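Local coordinates for CRISPR-associated protein, Cse1 family (Acidimicrobium ferrooxidans, PDB 4H3T) that probably serves as the large Cse1 subunit of a type I-E CRISPR surveillance complex (Cascade), taking part in the recognition of invading DNA, at residues Ser426-Phe431 against Arg437-Glu442; Gln414-Val419 against Ala493-Leu498; Gln325-Leu330 against Asp404-Ala409; Ala456-Gly461 against Ala499-Ala504. The protein carries 1 engineered substitution. All coordinates share one frame; numbering follows the deposited sequence.

Interaction 1: Ser426-Phe431 against Arg437-Glu442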
loop_
_atom_site.group_PDB
_atom_site.type_symbol
_atom_site.label_atom_id
_atom_site.label_comp_id
_atom_site.label_asym_id
_atom_site.label_seq_id
_atom_site.Cartn_x
_atom_site.Cartn_y
_atom_site.Cartn_z
ATOM N N SER A 426 37.081 3.762 -23.088
ATOM C CA SER A 426 38.291 4.245 -23.780
ATOM C C SER A 426 39.490 3.537 -23.226
ATOM O O SER A 426 39.430 3.047 -22.107
ATOM C CB SER A 426 38.505 5.763 -23.530
ATOM O OG SER A 426 37.606 6.418 -24.398
ATOM N N TYR A 427 40.598 3.539 -23.993
ATOM C CA TYR A 427 41.923 3.147 -23.566
ATOM C C TYR A 427 42.737 4.444 -23.706
ATOM O O TYR A 427 43.111 4.817 -24.802
ATOM C CB TYR A 427 42.518 1.982 -24.347
ATOM C CG TYR A 427 43.834 1.555 -23.748
ATOM C CD1 TYR A 427 43.872 0.774 -22.602
ATOM C CD2 TYR A 427 45.038 1.935 -24.321
ATOM C CE1 TYR A 427 45.068 0.357 -22.059
ATOM C CE2 TYR A 427 46.253 1.542 -23.769
ATOM C CZ TYR A 427 46.266 0.739 -22.650
ATOM O OH TYR A 427 47.457 0.347 -22.110
ATOM N N ASP A 428 42.869 5.177 -22.623
ATOM C CA ASP A 428 43.374 6.531 -22.635
ATOM C C ASP A 428 44.833 6.606 -22.213
ATOM O O ASP A 428 45.146 6.507 -21.022
ATOM C CB ASP A 428 42.484 7.371 -21.728
ATOM C CG ASP A 428 42.741 8.872 -21.785
ATOM O OD1 ASP A 428 43.863 9.282 -22.223
ATOM O OD2 ASP A 428 41.857 9.624 -21.357
ATOM N N LEU A 429 45.710 6.852 -23.223
ATOM C CA LEU A 429 47.161 6.893 -23.112
ATOM C C LEU A 429 47.723 8.073 -22.300
ATOM O O LEU A 429 48.915 8.069 -22.001
ATOM C CB LEU A 429 47.800 6.918 -24.508
ATOM C CG LEU A 429 47.715 5.618 -25.362
ATOM C CD1 LEU A 429 48.071 5.923 -26.806
ATOM C CD2 LEU A 429 48.713 4.572 -24.896
ATOM N N SER A 430 46.914 9.040 -21.908
ATOM C CA SER A 430 47.415 10.127 -21.062
ATOM C C SER A 430 47.436 9.714 -19.576
ATOM O O SER A 430 47.827 10.540 -18.743
ATOM C CB SER A 430 46.594 11.385 -21.246
ATOM O OG SER A 430 45.334 11.222 -20.631
ATOM N N PHE A 431 46.972 8.473 -19.234
ATOM C CA PHE A 431 47.080 7.924 -17.885
ATOM C C PHE A 431 48.248 6.915 -17.879
ATOM O O PHE A 431 48.615 6.408 -18.925
ATOM C CB PHE A 431 45.785 7.317 -17.395
ATOM C CG PHE A 431 44.728 8.357 -17.187
ATOM C CD1 PHE A 431 44.562 8.962 -15.946
ATOM C CD2 PHE A 431 43.884 8.737 -18.228
ATOM C CE1 PHE A 431 43.555 9.910 -15.742
ATOM C CE2 PHE A 431 42.904 9.703 -18.031
ATOM C CZ PHE A 431 42.702 10.242 -16.774
ATOM N N ARG A 437 43.907 3.782 -17.381
ATOM C CA ARG A 437 43.743 3.957 -18.839
ATOM C C ARG A 437 42.359 3.460 -19.313
ATOM O O ARG A 437 41.847 4.012 -20.268
ATOM C CB ARG A 437 44.847 3.214 -19.622
ATOM C CG ARG A 437 46.212 3.836 -19.488
ATOM C CD ARG A 437 47.197 3.211 -20.428
ATOM N NE ARG A 437 48.441 3.992 -20.521
ATOM C CZ ARG A 437 49.497 3.661 -21.253
ATOM N NH1 ARG A 437 49.517 2.516 -21.932
ATOM N NH2 ARG A 437 50.557 4.449 -21.286
ATOM N N HIS A 438 41.788 2.417 -18.666
ATOM C CA HIS A 438 40.506 1.833 -19.004
ATOM C C HIS A 438 39.448 2.638 -18.285
ATOM O O HIS A 438 39.162 2.380 -17.110
ATOM C CB HIS A 438 40.443 0.368 -18.588
ATOM C CG HIS A 438 41.313 -0.566 -19.370
ATOM N ND1 HIS A 438 42.628 -0.782 -19.014
ATOM C CD2 HIS A 438 41.008 -1.363 -20.424
ATOM C CE1 HIS A 438 43.116 -1.642 -19.901
ATOM N NE2 HIS A 438 42.171 -2.038 -20.760
ATOM N N ARG A 439 38.885 3.626 -18.985
ATOM C CA ARG A 439 37.963 4.571 -18.390
ATOM C C ARG A 439 36.879 5.002 -19.391
ATOM O O ARG A 439 37.086 5.012 -20.609
ATOM C CB ARG A 439 38.761 5.787 -17.906
ATOM C CG ARG A 439 39.384 6.587 -19.049
ATOM C CD ARG A 439 40.337 7.646 -18.608
ATOM N NE ARG A 439 39.819 8.506 -17.537
ATOM C CZ ARG A 439 39.141 9.644 -17.705
ATOM N NH1 ARG A 439 38.839 10.079 -18.927
ATOM N NH2 ARG A 439 38.752 10.350 -16.653
ATOM N N VAL A 440 35.758 5.442 -18.851
ATOM C CA VAL A 440 34.696 6.026 -19.666
ATOM C C VAL A 440 35.058 7.487 -19.845
ATOM O O VAL A 440 35.193 8.174 -18.849
ATOM C CB VAL A 440 33.286 5.898 -19.036
ATOM C CG1 VAL A 440 32.265 6.641 -19.881
ATOM C CG2 VAL A 440 32.899 4.443 -18.854
ATOM N N PRO A 441 35.191 8.007 -21.039
ATOM C CA PRO A 441 35.470 9.450 -21.149
ATOM C C PRO A 441 34.297 10.297 -20.643
ATOM O O PRO A 441 33.126 9.861 -20.614
ATOM C CB PRO A 441 35.738 9.664 -22.639
ATOM C CG PRO A 441 35.201 8.514 -23.328
ATOM C CD PRO A 441 34.979 7.374 -22.358
ATOM N N GLU A 442 34.627 11.487 -20.172
ATOM C CA GLU A 442 33.661 12.394 -19.545
ATOM C C GLU A 442 32.432 12.685 -20.464
ATOM O O GLU A 442 31.315 12.676 -19.958
ATOM C CB GLU A 442 34.356 13.735 -19.143
ATOM C CG GLU A 442 35.314 13.574 -17.959
ATOM C CD GLU A 442 36.728 13.035 -18.186
ATOM O OE1 GLU A 442 37.080 12.575 -19.306
ATOM O OE2 GLU A 442 37.489 13.050 -17.190
HETATM O O HOH W 1 39.260 9.127 -21.666
HETATM O O HOH W 2 51.133 7.258 -20.642
#
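Arg437 ties strand 426-427 and the turn that follows it together with two nitrogens: NE donates to Phe431 O at 2.9 Å in an almost straight bond, and NH1 donates to Tyr427 OH at 3.0 Å, both acceptors lying in the guanidinium plane. Leu429 CD2 covers one face of this guanidinium. Nearer the backbone, Arg437 CB sits over the Tyr427 ring, a CH-pi contact 4.1 Å from the centroid, while an edge of that ring meets the face of His438 in a T-shaped pair (planes at 75°). A second arginine, Arg439, bends at chi3 (-49°) and brings one guanidinium face over Phe431 CZ, the two planes 22° apart. It grips the Glu442 carboxylate end-on; toward Asp428 OD2 its NH1 makes a long ion pair of 3.9 Å, bridged by a water. Beneath the side chains, Ser426 N bonds to Arg439 O (2.8 Å) and Asp428 N to Arg437 O (2.8 Å). Asp428 OD1 closes an Asx turn onto Ser430 N. In the second shell, Glu434 bonds Tyr427 OH through its carboxylate and His438 ND1 through its carbonyl. The two-stranded antiparallel ladder, its strands linked through helix 434-437, lies against helix 511-532, where Tyr427 touches Phe512 and His438 touches Ala516.

Interaction 2: Gln414-Val419 against Ala493-Leu498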
loop_
_atom_site.group_PDB
_atom_site.type_symbol
_atom_site.label_atom_id
_atom_site.label_comp_id
_atom_site.label_asym_id
_atom_site.label_seq_id
_atom_site.Cartn_x
_atom_site.Cartn_y
_atom_site.Cartn_z
ATOM N N GLN A 414 25.387 -4.031 -9.437
ATOM C CA GLN A 414 26.442 -3.030 -9.475
ATOM C C GLN A 414 27.649 -3.605 -10.209
ATOM O O GLN A 414 28.188 -2.948 -11.096
ATOM C CB GLN A 414 26.799 -2.620 -8.076
ATOM C CG GLN A 414 27.776 -1.413 -8.013
ATOM C CD GLN A 414 28.213 -1.043 -6.609
ATOM O OE1 GLN A 414 27.628 -1.472 -5.601
ATOM N NE2 GLN A 414 29.295 -0.275 -6.514
ATOM N N ALA A 415 28.048 -4.854 -9.905
ATOM C CA ALA A 415 29.158 -5.504 -10.615
ATOM C C ALA A 415 28.935 -5.562 -12.136
ATOM O O ALA A 415 29.868 -5.400 -12.928
ATOM C CB ALA A 415 29.378 -6.899 -10.085
ATOM N N LEU A 416 27.720 -5.831 -12.541
ATOM C CA LEU A 416 27.364 -5.843 -13.964
ATOM C C LEU A 416 27.558 -4.503 -14.654
ATOM O O LEU A 416 27.647 -4.478 -15.873
ATOM C CB LEU A 416 25.935 -6.299 -14.153
ATOM C CG LEU A 416 25.735 -7.839 -14.132
ATOM C CD1 LEU A 416 24.276 -8.173 -14.084
ATOM C CD2 LEU A 416 26.374 -8.486 -15.398
ATOM N N GLY A 417 27.628 -3.408 -13.908
ATOM C CA GLY A 417 27.853 -2.100 -14.487
ATOM C C GLY A 417 29.157 -2.042 -15.290
ATOM O O GLY A 417 29.227 -1.327 -16.264
ATOM N N TYR A 418 30.217 -2.759 -14.864
ATOM C CA TYR A 418 31.514 -2.770 -15.570
ATOM C C TYR A 418 31.364 -3.390 -16.958
ATOM O O TYR A 418 32.029 -2.991 -17.857
ATOM C CB TYR A 418 32.503 -3.563 -14.748
ATOM C CG TYR A 418 32.783 -2.903 -13.443
ATOM C CD1 TYR A 418 33.414 -1.667 -13.394
ATOM C CD2 TYR A 418 32.419 -3.509 -12.236
ATOM C CE1 TYR A 418 33.671 -1.038 -12.189
ATOM C CE2 TYR A 418 32.668 -2.889 -11.017
ATOM C CZ TYR A 418 33.321 -1.659 -10.995
ATOM O OH TYR A 418 33.614 -0.997 -9.821
ATOM N N VAL A 419 30.430 -4.317 -17.143
ATOM C CA VAL A 419 30.158 -4.925 -18.441
ATOM C C VAL A 419 29.259 -3.972 -19.245
ATOM O O VAL A 419 29.462 -3.810 -20.454
ATOM C CB VAL A 419 29.522 -6.349 -18.246
ATOM C CG1 VAL A 419 28.899 -6.869 -19.539
ATOM C CG2 VAL A 419 30.570 -7.303 -17.717
ATOM N N ALA A 493 24.825 -17.209 -11.430
ATOM C CA ALA A 493 24.433 -17.813 -12.705
ATOM C C ALA A 493 23.618 -16.817 -13.552
ATOM O O ALA A 493 23.903 -16.662 -14.733
ATOM C CB ALA A 493 23.658 -19.110 -12.484
ATOM N N VAL A 494 22.695 -16.067 -12.947
ATOM C CA VAL A 494 21.928 -15.075 -13.694
ATOM C C VAL A 494 22.871 -13.950 -14.124
ATOM O O VAL A 494 22.867 -13.571 -15.288
ATOM C CB VAL A 494 20.711 -14.555 -12.891
ATOM C CG1 VAL A 494 20.032 -13.388 -13.618
ATOM C CG2 VAL A 494 19.730 -15.690 -12.634
ATOM N N ALA A 495 23.749 -13.492 -13.225
ATOM C CA ALA A 495 24.650 -12.368 -13.543
ATOM C C ALA A 495 25.645 -12.729 -14.640
ATOM O O ALA A 495 25.850 -11.925 -15.548
ATOM C CB ALA A 495 25.387 -11.889 -12.281
ATOM N N ARG A 496 26.166 -13.970 -14.644
ATOM C CA ARG A 496 27.100 -14.399 -15.712
ATOM C C ARG A 496 26.395 -14.588 -17.054
ATOM O O ARG A 496 26.992 -14.336 -18.083
ATOM C CB ARG A 496 27.811 -15.690 -15.293
ATOM C CG ARG A 496 28.838 -15.391 -14.192
ATOM C CD ARG A 496 29.427 -16.677 -13.558
ATOM N NE ARG A 496 30.882 -16.557 -13.389
ATOM C CZ ARG A 496 31.820 -17.016 -14.233
ATOM N NH1 ARG A 496 31.474 -17.655 -15.352
ATOM N NH2 ARG A 496 33.112 -16.847 -13.959
ATOM N N ASP A 497 25.147 -15.028 -17.066
ATOM C CA ASP A 497 24.389 -15.123 -18.316
ATOM C C ASP A 497 24.202 -13.733 -18.954
ATOM O O ASP A 497 24.376 -13.555 -20.171
ATOM C CB ASP A 497 23.016 -15.749 -18.050
ATOM C CG ASP A 497 22.232 -16.020 -19.303
ATOM O OD1 ASP A 497 22.709 -16.810 -20.137
ATOM O OD2 ASP A 497 21.152 -15.419 -19.466
ATOM N N LEU A 498 23.816 -12.738 -18.127
ATOM C CA LEU A 498 23.676 -11.386 -18.647
ATOM C C LEU A 498 25.007 -10.833 -19.090
ATOM O O LEU A 498 25.081 -10.200 -20.139
ATOM C CB LEU A 498 23.050 -10.444 -17.566
ATOM C CG LEU A 498 21.557 -10.587 -17.395
ATOM C CD1 LEU A 498 21.095 -9.804 -16.161
ATOM C CD2 LEU A 498 20.812 -10.077 -18.642
#
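Leu416 carries the apolar part of this contact, inserting both of its methyls toward helix 481-504. Its CG stands anti to the carbonyl carbon (chi1 -82°) and chi2 is extended, which sends CD1 out as the far end of the side chain to meet Leu498 CD1 at 4.1 Å; the two leucines cross at about a right angle. The same CD1 comes within 4.3 Å of Ala495 CB. The small alanine is consistent with the close approach of the backbones, Leu416 CA and Ala495 CA being 7.1 Å apart.

A second kind of contact sets carbon against a carbonyl: Leu416 CD2 lies 3.5 Å from Ala495 O. All three residues are buried, and the two segments exchange no hydrogen bonds. The contact joins helix 481-504 to the end of helix 397-415 within the C-terminal four-helix bundle known from Cse1 proteins. Phe521 of helix 511-532 also touches Leu416, and Ile459 of helix 445-473 touches Leu498.

Backbone bonds shape the segment from Gln414 to Val419. Gly417 N reaches Gln414 O at 2.9 Å and Tyr418 N reaches Ala415 O at 3.3 Å, each spanning three residues instead of the four of a regular alpha-helix. Charge enters at the outer side, where Asp497 OD2 forms a salt bridge with Arg462 of helix 445-473.

Interaction 3: Gln325-Leu330 against Asp404-Ala409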
loop_
_atom_site.group_PDB
_atom_site.type_symbol
_atom_site.label_atom_id
_atom_site.label_comp_id
_atom_site.label_asym_id
_atom_site.label_seq_id
_atom_site.Cartn_x
_atom_site.Cartn_y
_atom_site.Cartn_z
ATOM N N GLN A 325 10.709 -3.449 -7.569
ATOM C CA GLN A 325 9.999 -4.667 -7.075
ATOM C C GLN A 325 9.983 -4.536 -5.537
ATOM O O GLN A 325 10.974 -4.076 -4.973
ATOM C CB GLN A 325 10.698 -5.925 -7.509
ATOM C CG GLN A 325 10.711 -6.133 -9.042
ATOM C CD GLN A 325 11.882 -5.512 -9.798
ATOM O OE1 GLN A 325 12.667 -4.721 -9.265
ATOM N NE2 GLN A 325 11.879 -5.686 -11.101
ATOM N N VAL A 326 8.924 -4.891 -4.875
ATOM C CA VAL A 326 8.744 -4.574 -3.463
ATOM C C VAL A 326 9.817 -5.209 -2.572
ATOM O O VAL A 326 10.264 -4.578 -1.630
ATOM C CB VAL A 326 7.316 -4.895 -2.904
ATOM C CG1 VAL A 326 6.996 -6.353 -2.969
ATOM C CG2 VAL A 326 7.168 -4.409 -1.471
ATOM N N TRP A 327 10.304 -6.396 -2.894
ATOM C CA TRP A 327 11.381 -6.997 -2.061
ATOM C C TRP A 327 12.704 -6.219 -2.057
ATOM O O TRP A 327 13.491 -6.348 -1.115
ATOM C CB TRP A 327 11.632 -8.453 -2.474
ATOM C CG TRP A 327 11.894 -8.680 -3.934
ATOM C CD1 TRP A 327 10.972 -8.916 -4.909
ATOM C CD2 TRP A 327 13.160 -8.554 -4.599
ATOM N NE1 TRP A 327 11.584 -8.992 -6.131
ATOM C CE2 TRP A 327 12.930 -8.780 -5.975
ATOM C CE3 TRP A 327 14.493 -8.460 -4.140
ATOM C CZ2 TRP A 327 13.982 -8.807 -6.918
ATOM C CZ3 TRP A 327 15.526 -8.500 -5.066
ATOM C CH2 TRP A 327 15.266 -8.735 -6.428
ATOM N N ARG A 328 12.939 -5.337 -3.062
ATOM C CA ARG A 328 14.120 -4.500 -3.044
ATOM C C ARG A 328 14.068 -3.507 -1.839
ATOM O O ARG A 328 15.105 -3.043 -1.412
ATOM C CB ARG A 328 14.300 -3.790 -4.389
ATOM C CG ARG A 328 14.773 -4.728 -5.462
ATOM C CD ARG A 328 14.602 -4.163 -6.852
ATOM N NE ARG A 328 15.388 -2.976 -7.116
ATOM C CZ ARG A 328 15.389 -2.322 -8.264
ATOM N NH1 ARG A 328 14.583 -2.699 -9.257
ATOM N NH2 ARG A 328 16.155 -1.259 -8.420
ATOM N N GLY A 329 12.880 -3.194 -1.332
ATOM C CA GLY A 329 12.701 -2.332 -0.179
ATOM C C GLY A 329 12.305 -3.155 1.051
ATOM O O GLY A 329 11.606 -2.650 1.920
ATOM N N LEU A 330 12.708 -4.456 1.135
ATOM C CA LEU A 330 12.320 -5.286 2.289
ATOM C C LEU A 330 12.757 -4.652 3.642
ATOM O O LEU A 330 12.014 -4.688 4.617
ATOM C CB LEU A 330 12.954 -6.674 2.148
ATOM C CG LEU A 330 12.638 -7.675 3.302
ATOM C CD1 LEU A 330 11.193 -7.865 3.479
ATOM C CD2 LEU A 330 13.294 -9.009 3.025
ATOM N N ASP A 404 20.113 -9.857 3.611
ATOM C CA ASP A 404 21.429 -10.080 3.015
ATOM C C ASP A 404 21.335 -10.551 1.569
ATOM O O ASP A 404 22.240 -10.289 0.779
ATOM C CB ASP A 404 22.254 -11.070 3.807
ATOM C CG ASP A 404 22.727 -10.568 5.141
ATOM O OD1 ASP A 404 22.550 -9.372 5.415
ATOM O OD2 ASP A 404 23.240 -11.390 5.929
ATOM N N ALA A 405 20.306 -11.304 1.257
ATOM C CA ALA A 405 20.066 -11.814 -0.107
ATOM C C ALA A 405 19.731 -10.670 -1.052
ATOM O O ALA A 405 20.145 -10.686 -2.218
ATOM C CB ALA A 405 18.945 -12.846 -0.104
ATOM N N VAL A 406 18.996 -9.678 -0.554
ATOM C CA VAL A 406 18.678 -8.467 -1.315
ATOM C C VAL A 406 19.999 -7.686 -1.569
ATOM O O VAL A 406 20.254 -7.250 -2.669
ATOM C CB VAL A 406 17.616 -7.572 -0.596
ATOM C CG1 VAL A 406 17.415 -6.266 -1.358
ATOM C CG2 VAL A 406 16.300 -8.304 -0.488
ATOM N N THR A 407 20.825 -7.540 -0.533
ATOM C CA THR A 407 22.135 -6.852 -0.639
ATOM C C THR A 407 23.050 -7.535 -1.675
ATOM O O THR A 407 23.725 -6.847 -2.443
ATOM C CB THR A 407 22.851 -6.818 0.704
ATOM O OG1 THR A 407 21.983 -6.183 1.649
ATOM C CG2 THR A 407 24.200 -6.077 0.627
ATOM N N PHE A 408 23.078 -8.864 -1.689
ATOM C CA PHE A 408 23.860 -9.599 -2.662
ATOM C C PHE A 408 23.340 -9.343 -4.081
ATOM O O PHE A 408 24.144 -9.104 -4.996
ATOM C CB PHE A 408 23.914 -11.110 -2.345
ATOM C CG PHE A 408 24.860 -11.835 -3.268
ATOM C CD1 PHE A 408 26.178 -11.444 -3.375
ATOM C CD2 PHE A 408 24.405 -12.831 -4.117
ATOM C CE1 PHE A 408 27.025 -12.045 -4.297
ATOM C CE2 PHE A 408 25.291 -13.531 -4.927
ATOM C CZ PHE A 408 26.583 -13.099 -5.052
ATOM N N ALA A 409 22.031 -9.371 -4.282
ATOM C CA ALA A 409 21.456 -9.033 -5.598
ATOM C C ALA A 409 21.916 -7.608 -6.051
ATOM O O ALA A 409 22.224 -7.402 -7.224
ATOM C CB ALA A 409 19.944 -9.109 -5.561
#
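Val406 turns its CB from helix 397-415 toward Trp327 and Arg328 in the loop ahead of helix 330-334. From CB the side chain forks. CG1, anti to the backbone N (chi1 175°), lies beside two successive carbonyls, 3.9 Å from Trp327 O and 4.0 Å from Arg328 O. The other methyl, CG2, comes to 3.5 Å from Trp327 O and then touches the indole at CE3, 4.1 Å away, approaching the rim of the ring near its plane. One helical turn on, Ala409 CB meets the same edge at CZ3, 4.5 Å distant. With a glycine at Val406 both methyls would be gone, and a gap would probably open beside CE3 of Trp327 and the two carbonyls, with only Ala409 CB of this helix segment left at the indole edge.

The indole is positioned from several directions. Arg328 CG lies 3.8 Å above one face, Tyr467 of helix 445-473 stacks with the ring, and NE1 is hydrogen-bonded to Asp464. Arg328 in turn gives NH1 to Gln325 OE1, in the carbonyl plane at 2.8 Å, and forms a salt bridge with Glu457 through that same nitrogen. Val326 N bonds Asp382 on strand 375-387, so the loop links the sheet-bearing part of the protein to the C-terminal helices. Trp327 O itself is engaged by Leu330 N. The directional bonds tie the tryptophan and arginine to helix 445-473 and, through Gln325, to their own loop, while the contact with helix 397-415 is made by methyl groups, so it probably depends mainly on the fit of apolar surfaces.

Interaction 4: Ala456-Gly461 against Ala499-Ala504. Engineered in segment 456-461: Ile459 (natural residue Leu).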
loop_
_atom_site.group_PDB
_atom_site.type_symbol
_atom_site.label_atom_id
_atom_site.label_comp_id
_atom_site.label_asym_id
_atom_site.label_seq_id
_atom_site.Cartn_x
_atom_site.Cartn_y
_atom_site.Cartn_z
ATOM N N ALA A 456 21.293 -3.190 -14.524
ATOM C CA ALA A 456 20.847 -3.474 -13.138
ATOM C C ALA A 456 19.343 -3.766 -13.118
ATOM O O ALA A 456 18.893 -4.739 -12.509
ATOM C CB ALA A 456 21.144 -2.261 -12.245
ATOM N N GLU A 457 18.532 -2.919 -13.774
ATOM C CA GLU A 457 17.084 -3.201 -13.798
ATOM C C GLU A 457 16.784 -4.535 -14.468
ATOM O O GLU A 457 15.887 -5.261 -14.047
ATOM C CB GLU A 457 16.270 -2.070 -14.452
ATOM C CG GLU A 457 16.246 -0.793 -13.634
ATOM C CD GLU A 457 15.703 -0.955 -12.224
ATOM O OE1 GLU A 457 14.821 -1.821 -11.981
ATOM O OE2 GLU A 457 16.208 -0.237 -11.343
ATOM N N GLU A 458 17.512 -4.887 -15.492
ATOM C CA GLU A 458 17.286 -6.182 -16.137
ATOM C C GLU A 458 17.587 -7.375 -15.167
ATOM O O GLU A 458 16.806 -8.308 -15.102
ATOM C CB GLU A 458 18.142 -6.315 -17.413
ATOM C CG GLU A 458 17.745 -7.554 -18.189
ATOM C CD GLU A 458 18.180 -7.518 -19.644
ATOM O OE1 GLU A 458 18.947 -6.605 -20.052
ATOM O OE2 GLU A 458 17.817 -8.475 -20.358
ATOM N N ILE A 459 18.694 -7.366 -14.435
ATOM C CA ILE A 459 18.936 -8.451 -13.488
ATOM C C ILE A 459 17.858 -8.452 -12.363
ATOM O O ILE A 459 17.396 -9.509 -11.985
ATOM C CB ILE A 459 20.373 -8.475 -12.918
ATOM C CG1 ILE A 459 20.641 -9.884 -12.321
ATOM C CG2 ILE A 459 20.666 -7.362 -11.898
ATOM C CD1 ILE A 459 21.931 -10.166 -11.722
ATOM N N TYR A 460 17.398 -7.297 -11.881
ATOM C CA TYR A 460 16.330 -7.318 -10.870
ATOM C C TYR A 460 15.057 -7.986 -11.426
ATOM O O TYR A 460 14.413 -8.753 -10.706
ATOM C CB TYR A 460 16.029 -5.888 -10.359
ATOM C CG TYR A 460 17.092 -5.402 -9.413
ATOM C CD1 TYR A 460 17.352 -6.082 -8.231
ATOM C CD2 TYR A 460 17.748 -4.189 -9.621
ATOM C CE1 TYR A 460 18.200 -5.559 -7.265
ATOM C CE2 TYR A 460 18.696 -3.715 -8.699
ATOM C CZ TYR A 460 18.929 -4.436 -7.533
ATOM O OH TYR A 460 19.678 -4.043 -6.479
ATOM N N GLY A 461 14.729 -7.738 -12.708
ATOM C CA GLY A 461 13.544 -8.337 -13.308
ATOM C C GLY A 461 13.695 -9.855 -13.344
ATOM O O GLY A 461 12.775 -10.575 -13.018
ATOM N N ALA A 499 26.068 -11.083 -18.318
ATOM C CA ALA A 499 27.398 -10.578 -18.692
ATOM C C ALA A 499 27.871 -11.192 -20.027
ATOM O O ALA A 499 28.318 -10.476 -20.914
ATOM C CB ALA A 499 28.417 -10.897 -17.585
ATOM N N SER A 500 27.663 -12.513 -20.216
ATOM C CA SER A 500 28.033 -13.183 -21.475
ATOM C C SER A 500 27.274 -12.609 -22.675
ATOM O O SER A 500 27.888 -12.357 -23.718
ATOM C CB SER A 500 27.810 -14.688 -21.396
ATOM O OG SER A 500 28.831 -15.177 -20.546
ATOM N N ARG A 501 25.966 -12.364 -22.534
ATOM C CA ARG A 501 25.220 -11.765 -23.645
ATOM C C ARG A 501 25.774 -10.365 -24.027
ATOM O O ARG A 501 26.000 -10.071 -25.200
ATOM C CB ARG A 501 23.746 -11.649 -23.277
ATOM C CG ARG A 501 22.899 -11.119 -24.405
ATOM C CD ARG A 501 21.568 -10.682 -23.842
ATOM N NE ARG A 501 21.722 -9.417 -23.115
ATOM C CZ ARG A 501 20.781 -8.834 -22.381
ATOM N NH1 ARG A 501 19.588 -9.397 -22.246
ATOM N NH2 ARG A 501 21.027 -7.681 -21.779
ATOM N N GLU A 502 26.013 -9.535 -23.044
ATOM C CA GLU A 502 26.529 -8.166 -23.297
ATOM C C GLU A 502 27.924 -8.156 -23.898
ATOM O O GLU A 502 28.185 -7.382 -24.820
ATOM C CB GLU A 502 26.520 -7.371 -21.965
ATOM C CG GLU A 502 25.115 -7.053 -21.494
ATOM C CD GLU A 502 24.406 -6.031 -22.367
ATOM O OE1 GLU A 502 25.078 -5.172 -22.983
ATOM O OE2 GLU A 502 23.171 -6.149 -22.493
ATOM N N LEU A 503 28.822 -9.030 -23.399
ATOM C CA LEU A 503 30.169 -9.130 -23.941
ATOM C C LEU A 503 30.134 -9.595 -25.393
ATOM O O LEU A 503 30.859 -9.065 -26.215
ATOM C CB LEU A 503 31.038 -10.073 -23.112
ATOM C CG LEU A 503 31.294 -9.614 -21.674
ATOM C CD1 LEU A 503 31.811 -10.807 -20.801
ATOM C CD2 LEU A 503 32.248 -8.396 -21.647
ATOM N N ALA A 504 29.260 -10.524 -25.729
ATOM C CA ALA A 504 29.183 -11.028 -27.113
ATOM C C ALA A 504 28.683 -9.945 -28.109
ATOM O O ALA A 504 28.860 -10.095 -29.299
ATOM C CB ALA A 504 28.258 -12.273 -27.161
#
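A three-residue salt-bridge network, Glu458-Arg501-Glu502, spans the surface between helices 445-473 and 481-504, two members of the C-terminal four-helix bundle. Glu458 and Arg501 reach out from opposite directions and meet end-on: Arg501 NH1 donates to Glu458 OE2 at 2.7 Å, and Arg501 NH2 donates to Glu458 OE1 at 2.9 Å in a nearly straight bond (173°). The guanidinium offers these hydrogens in its own plane, but the carboxylate is twisted against it by 43°, so OE1 is approached from above the carboxylate plane while OE2 is met on its syn side, though also tilted out of the plane.

The glutamate chain is extended, whereas Arg501 bends at chi3 (75°), which swings its guanidinium toward the neighbouring helix. An alanine at Glu458 would take away both acceptors, and Arg501 would probably be left to Glu502 alone, with its guanidinium freer to turn. Deeper between the helices, the engineered Ile459, a leucine in the natural protein, lies against Val494, Ala495 and Leu498; the charged pair sits at the outer margin of this apolar seam.

Two like charges come close here, Glu458 OE1 and Glu502 OE2 being 4.9 Å apart, and the arginine set between them is likely to offset their repulsion. Glu502 OE1 makes a weak, long ion pair with Arg423. Arg501 NH2, already bonded to Glu458 OE1, makes its second bond to the anti lone pair of Glu502 OE2, at 2.7 Å.

In the fold
Interactions 2 and 4 form one continuous patch along helix 481-504: their centres are 5 Å apart, Val419 CG1 meets Glu502 CB at 3.4 Å, and Leu498 CD1 packs on Ile459 CB at 3.6 Å. Interaction 3 joins the same bundle nearer the rest of the protein, sharing helix 397-415 with interaction 2, their centres 17 Å apart. It reaches interaction 4 directly through the salt bridge of Arg328 NH1 with Glu457 OE1 (2.9 Å). Interaction 1 stands apart at the far end, its centre 46 Å from that of the chain against 18 Å for interaction 3; its nearest atoms stay about 7 Å from those of interaction 2.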